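Side-chain contact in hydrophilic protein, virA protein (Chromobacterium violaceum, PDB 3BO6), which probably acts as a phosphothreonine lyase effector of the SpvC type, eliminating phosphate from phosphothreonine in target proteins: residues Met204-Gln207 with Ala208-Glu212. Sequence-based numbering, arbitrary orientation. Where two conformers were deposited one is given.
Sequences MQSQ and ALREE
Gln207 OE1 is gripped by two nitrogens of Arg210, NH1 at 2.9 Å and NE at 3.1 Å, so that the guanidinium takes the amide oxygen side-on along one edge. The oxygen lies in the guanidinium plane, but the two flat groups are turned 50° apart: NH1 approaches near the plane of the amide carbonyl, while NE comes in from above it. Gln207 reaches this site because CG stands anti to its backbone N (chi1 -173°) and the chain then bends at chi2; Arg210 folds back at chi3 to meet it, and the two side chains cross at about a right angle. The other end of the same amide is used as well. Gln207 NE2 donates to Glu211 OE2 at 2.9 Å in a nearly straight bond (167°), entering on the anti side of a carboxylate set almost perpendicular to the amide. In the conformer given, one of two for this residue, Gln207 thus bridges a positive and a negative side chain, three and four residues ahead, and bonds at both ends of the amide define its rotation.

All this decorates the exposed side of the short helix 206-210, whose i to i+4 backbone bonds run from Leu209 N to Gln205 O (3.0 Å), from Arg210 N to Ser206 O (2.9 Å) and from Glu211 N to Gln207 O. At its start a water links Met204 O to Ala208 N. On the buried side of the helix, the Leu209 side chain packs alongside that of Gln205, with CD1 4.0 Å from Gln205 NE2, and also touches the loop residues Val181 and Ser197 and Arg192 of the edge strand 189-193. Gln205 NE2 is itself held by the carbonyl oxygens of Ser179 and Gly198.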
loop_
_atom_site.group_PDB
_atom_site.type_symbol
_atom_site.label_atom_id
_atom_site.label_comp_id
_atom_site.label_asym_id
_atom_site.label_seq_id
_atom_site.Cartn_x
_atom_site.Cartn_y
_atom_site.Cartn_z
ATOM N N MET A 204 -8.189 17.050 10.971
ATOM C CA MET A 204 -8.132 18.311 10.236
ATOM C C MET A 204 -7.739 18.143 8.776
ATOM O O MET A 204 -7.987 19.026 7.955
ATOM C CB MET A 204 -7.200 19.309 10.926
ATOM C CG MET A 204 -7.804 20.001 12.144
ATOM S SD MET A 204 -9.201 21.056 11.716
ATOM C CE MET A 204 -10.541 19.867 11.720
ATOM N N GLN A 205 -7.128 17.002 8.440
ATOM C CA GLN A 205 -6.767 16.740 7.047
ATOM C C GLN A 205 -7.642 15.655 6.383
ATOM O O GLN A 205 -7.410 15.293 5.223
ATOM C CB GLN A 205 -5.268 16.378 6.927
ATOM C CG GLN A 205 -4.871 14.997 7.488
ATOM C CD GLN A 205 -3.363 14.744 7.473
ATOM O OE1 GLN A 205 -2.565 15.682 7.384
ATOM N NE2 GLN A 205 -2.966 13.471 7.568
ATOM N N SER A 206 -8.653 15.163 7.094
ATOM C CA SER A 206 -9.502 14.087 6.588
ATOM C C SER A 206 -10.268 14.463 5.324
ATOM O O SER A 206 -10.324 13.702 4.365
ATOM C CB SER A 206 -10.481 13.636 7.667
ATOM O OG SER A 206 -11.312 12.601 7.187
ATOM N N GLN A 207 -10.884 15.638 5.324
ATOM C CA GLN A 207 -11.682 16.033 4.172
ATOM C C GLN A 207 -10.806 16.208 2.932
ATOM O O GLN A 207 -11.166 15.746 1.838
ATOM C CB GLN A 207 -12.481 17.300 4.471
ATOM C CG GLN A 207 -13.468 17.656 3.369
ATOM C CD GLN A 207 -14.459 16.545 3.097
ATOM O OE1 GLN A 207 -14.755 15.727 3.971
ATOM N NE2 GLN A 207 -14.981 16.507 1.873
ATOM N N ALA A 208 -9.645 16.834 3.104
ATOM C CA ALA A 208 -8.713 16.997 1.995
ATOM C C ALA A 208 -8.316 15.637 1.429
ATOM O O ALA A 208 -8.269 15.445 0.199
ATOM C CB ALA A 208 -7.480 17.781 2.422
ATOM N N LEU A 209 -8.028 14.675 2.308
ATOM C CA LEU A 209 -7.642 13.363 1.813
ATOM C C LEU A 209 -8.783 12.645 1.107
ATOM O O LEU A 209 -8.573 11.997 0.085
ATOM C CB LEU A 209 -7.074 12.482 2.933
ATOM C CG LEU A 209 -5.661 12.836 3.415
ATOM C CD1 LEU A 209 -5.293 12.015 4.653
ATOM C CD2 LEU A 209 -4.621 12.628 2.307
ATOM N N ARG A 210 -10.005 12.767 1.635
ATOM C CA ARG A 210 -11.173 12.138 0.982
ATOM C C ARG A 210 -11.430 12.740 -0.403
ATOM O O ARG A 210 -12.048 12.106 -1.261
ATOM C CB ARG A 210 -12.434 12.287 1.841
ATOM C CG ARG A 210 -12.486 11.410 3.091
ATOM C CD ARG A 210 -13.864 11.507 3.751
ATOM N NE ARG A 210 -14.046 12.785 4.429
ATOM C CZ ARG A 210 -13.886 12.957 5.738
ATOM N NH1 ARG A 210 -14.062 14.154 6.283
ATOM N NH2 ARG A 210 -13.559 11.924 6.501
ATOM N N GLU A 211 -10.952 13.963 -0.611
ATOM C CA GLU A 211 -11.062 14.629 -1.906
ATOM C C GLU A 211 -9.915 14.345 -2.884
ATOM O O GLU A 211 -9.971 14.774 -4.032
ATOM C CB GLU A 211 -11.281 16.141 -1.726
ATOM C CG GLU A 211 -12.586 16.438 -0.986
ATOM C CD GLU A 211 -12.884 17.915 -0.827
ATOM O OE1 GLU A 211 -12.125 18.758 -1.344
ATOM O OE2 GLU A 211 -13.898 18.215 -0.173
ATOM N N GLU A 212 -8.875 13.633 -2.451
ATOM C CA GLU A 212 -7.799 13.273 -3.369
ATOM C C GLU A 212 -8.349 12.458 -4.525
ATOM O O GLU A 212 -8.980 11.430 -4.311
ATOM C CB GLU A 212 -6.748 12.426 -2.645
ATOM C CG GLU A 212 -5.823 13.229 -1.729
ATOM C CD GLU A 212 -4.743 13.998 -2.492
ATOM O OE1 GLU A 212 -4.404 13.616 -3.636
ATOM O OE2 GLU A 212 -4.202 14.975 -1.920
HETATM O O HOH W 1 -9.145 18.689 5.351
#